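Side-chain contact in glucanase (Klebsiella pneumoniae, PDB 5GY3), which probably hydrolyses internal beta-1,4-glucosidic linkages in cellulose, lichenin and cereal beta-D-glucans as a family 8 endoglucanase: residues K239-S244 / Q249-I254. Sequence-based numbering, arbitrary orientation.
Sequences KAWMQS and QTPAWI
Trp241, near the C-terminal end of helix 236-243, reaches across to Thr250, Pro251 and Ile254, and every residue contact within 4.5 Å involves its indole. Its CG lies anti to the backbone N (chi1 -176°), which directs the six-membered ring off the helix and into the curve of segment 249-254. Ile254 comes over one face: its CG2 stands 3.7 Å above the ring plane, displaced toward the rim, and is 3.8 Å from Trp241 CZ2. The two side chains run past each other in opposite senses, an arrangement that brings the far end of the isoleucine, CD1, to 3.7 Å from Trp241 NE1.

At the tip of the six-membered ring the closest partner is a backbone atom, Pro251 O. It sits near the ring plane, 3.4 Å from Trp241 CH2, an edge contact between a ring carbon and a carbonyl oxygen, with no conventional hydrogen bond across the two segments. The pyrrolidine of Pro251 is more distant, with CD 4.3 Å from Trp241 CZ2, while Thr250 CG2 approaches Trp241 CZ3 at 4.0 Å, obliquely to the ring.

The branching of Thr250 separates apolar from polar contacts. Its methyl serves the indole, whereas OG1 hydrogen-bonds to Pro246 O and accepts from a water that also donates to Met242 O, a bridge from loop to helix. At the helix end, Trp241 O accepts from both Ser244 N and Ser244 OG, the hydroxyl arriving at 138° to the C=O bond. Tyr245 meets the Trp241 ring edge-to-face, and Met214 touches both Trp241 and Ile254. Lying away from the predicted nucleophile Asp87, this hydrophobic cluster ties helix 236-243 to the following loop and the start of strand 254-255, in a chain whose helices are consistent with the (alpha/alpha)6 barrel of glycoside hydrolase family 8.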
loop_
_atom_site.group_PDB
_atom_site.type_symbol
_atom_site.label_atom_id
_atom_site.label_comp_id
_atom_site.label_asym_id
_atom_site.label_seq_id
_atom_site.Cartn_x
_atom_site.Cartn_y
_atom_site.Cartn_z
ATOM N N LYS A 239 8.010 7.102 15.010
ATOM C CA LYS A 239 9.116 6.723 15.877
ATOM C C LYS A 239 8.794 7.029 17.333
ATOM O O LYS A 239 9.050 6.201 18.216
ATOM C CB LYS A 239 10.384 7.453 15.435
ATOM C CG LYS A 239 10.902 7.020 14.057
ATOM C CD LYS A 239 12.118 7.856 13.640
ATOM C CE LYS A 239 12.845 7.204 12.472
ATOM N NZ LYS A 239 13.913 8.079 11.912
ATOM N N ALA A 240 8.209 8.202 17.598
ATOM C CA ALA A 240 7.898 8.588 18.976
ATOM C C ALA A 240 6.899 7.632 19.609
ATOM O O ALA A 240 7.061 7.228 20.767
ATOM C CB ALA A 240 7.360 10.020 19.025
ATOM N N TRP A 241 5.859 7.252 18.865
ATOM C CA TRP A 241 4.854 6.361 19.427
ATOM C C TRP A 241 5.433 4.973 19.669
ATOM O O TRP A 241 5.251 4.394 20.747
ATOM C CB TRP A 241 3.637 6.292 18.500
ATOM C CG TRP A 241 2.533 5.462 19.095
ATOM C CD1 TRP A 241 1.735 5.803 20.149
ATOM C CD2 TRP A 241 2.107 4.158 18.670
ATOM N NE1 TRP A 241 0.838 4.788 20.409
ATOM C CE2 TRP A 241 1.047 3.768 19.519
ATOM C CE3 TRP A 241 2.529 3.279 17.664
ATOM C CZ2 TRP A 241 0.387 2.538 19.383
ATOM C CZ3 TRP A 241 1.871 2.050 17.530
ATOM C CH2 TRP A 241 0.822 1.696 18.394
ATOM N N MET A 242 6.153 4.428 18.685
ATOM C CA MET A 242 6.733 3.100 18.857
ATOM C C MET A 242 7.804 3.093 19.946
ATOM O O MET A 242 7.912 2.125 20.709
ATOM C CB MET A 242 7.298 2.613 17.528
ATOM C CG MET A 242 6.209 2.426 16.475
ATOM S SD MET A 242 6.915 2.013 14.872
ATOM C CE MET A 242 5.436 2.060 13.853
ATOM N N GLN A 243 8.595 4.162 20.045
ATOM C CA GLN A 243 9.612 4.237 21.094
ATOM C C GLN A 243 9.008 4.268 22.496
ATOM O O GLN A 243 9.725 4.012 23.470
ATOM C CB GLN A 243 10.504 5.469 20.873
ATOM C CG GLN A 243 11.565 5.262 19.789
ATOM C CD GLN A 243 12.197 6.571 19.308
ATOM O OE1 GLN A 243 11.842 7.656 19.768
ATOM N NE2 GLN A 243 13.123 6.467 18.362
ATOM N N SER A 244 7.713 4.566 22.631
ATOM C CA SER A 244 7.105 4.617 23.955
ATOM C C SER A 244 6.645 3.249 24.457
ATOM O O SER A 244 6.085 3.175 25.554
ATOM C CB SER A 244 5.930 5.601 23.967
ATOM O OG SER A 244 4.789 5.069 23.313
ATOM N N GLN A 249 5.888 -5.468 23.155
ATOM C CA GLN A 249 4.614 -5.087 23.749
ATOM C C GLN A 249 4.098 -3.790 23.145
ATOM O O GLN A 249 3.634 -2.895 23.852
ATOM C CB GLN A 249 4.727 -4.951 25.266
ATOM C CG GLN A 249 5.053 -6.234 26.000
ATOM C CD GLN A 249 5.251 -5.989 27.488
ATOM O OE1 GLN A 249 6.377 -5.952 27.977
ATOM N NE2 GLN A 249 4.155 -5.799 28.205
ATOM N N THR A 250 4.163 -3.678 21.819
ATOM C CA THR A 250 3.636 -2.517 21.123
ATOM C C THR A 250 2.229 -2.814 20.642
ATOM O O THR A 250 2.043 -3.803 19.920
ATOM C CB THR A 250 4.522 -2.172 19.941
ATOM O OG1 THR A 250 5.857 -1.948 20.402
ATOM C CG2 THR A 250 4.006 -0.921 19.228
ATOM N N PRO A 251 1.226 -2.011 21.005
ATOM C CA PRO A 251 -0.154 -2.321 20.603
ATOM C C PRO A 251 -0.294 -2.397 19.092
ATOM O O PRO A 251 0.318 -1.623 18.353
ATOM C CB PRO A 251 -0.962 -1.158 21.187
ATOM C CG PRO A 251 -0.110 -0.671 22.356
ATOM C CD PRO A 251 1.299 -0.832 21.888
ATOM N N ALA A 252 -1.113 -3.351 18.637
ATOM C CA ALA A 252 -1.285 -3.553 17.200
ATOM C C ALA A 252 -2.093 -2.441 16.545
ATOM O O ALA A 252 -2.006 -2.272 15.324
ATOM C CB ALA A 252 -1.964 -4.898 16.926
ATOM N N TRP A 253 -2.911 -1.719 17.311
ATOM C CA TRP A 253 -3.586 -0.535 16.801
ATOM C C TRP A 253 -3.779 0.464 17.934
ATOM O O TRP A 253 -3.674 0.120 19.116
ATOM C CB TRP A 253 -4.945 -0.861 16.150
ATOM C CG TRP A 253 -5.914 -1.698 16.974
ATOM C CD1 TRP A 253 -6.146 -3.043 16.847
ATOM C CD2 TRP A 253 -6.804 -1.239 18.010
ATOM N NE1 TRP A 253 -7.111 -3.447 17.745
ATOM C CE2 TRP A 253 -7.531 -2.362 18.468
ATOM C CE3 TRP A 253 -7.068 0.011 18.584
ATOM C CZ2 TRP A 253 -8.482 -2.273 19.486
ATOM C CZ3 TRP A 253 -8.015 0.096 19.599
ATOM C CH2 TRP A 253 -8.716 -1.041 20.033
ATOM N N ILE A 254 -4.062 1.714 17.560
ATOM C CA ILE A 254 -4.493 2.723 18.526
ATOM C C ILE A 254 -5.664 3.502 17.942
ATOM O O ILE A 254 -5.671 3.854 16.758
ATOM C CB ILE A 254 -3.337 3.671 18.935
ATOM C CG1 ILE A 254 -3.866 4.806 19.820
ATOM C CG2 ILE A 254 -2.617 4.246 17.709
ATOM C CD1 ILE A 254 -2.778 5.599 20.516
HETATM O O HOH W 1 8.066 -0.572 19.683
#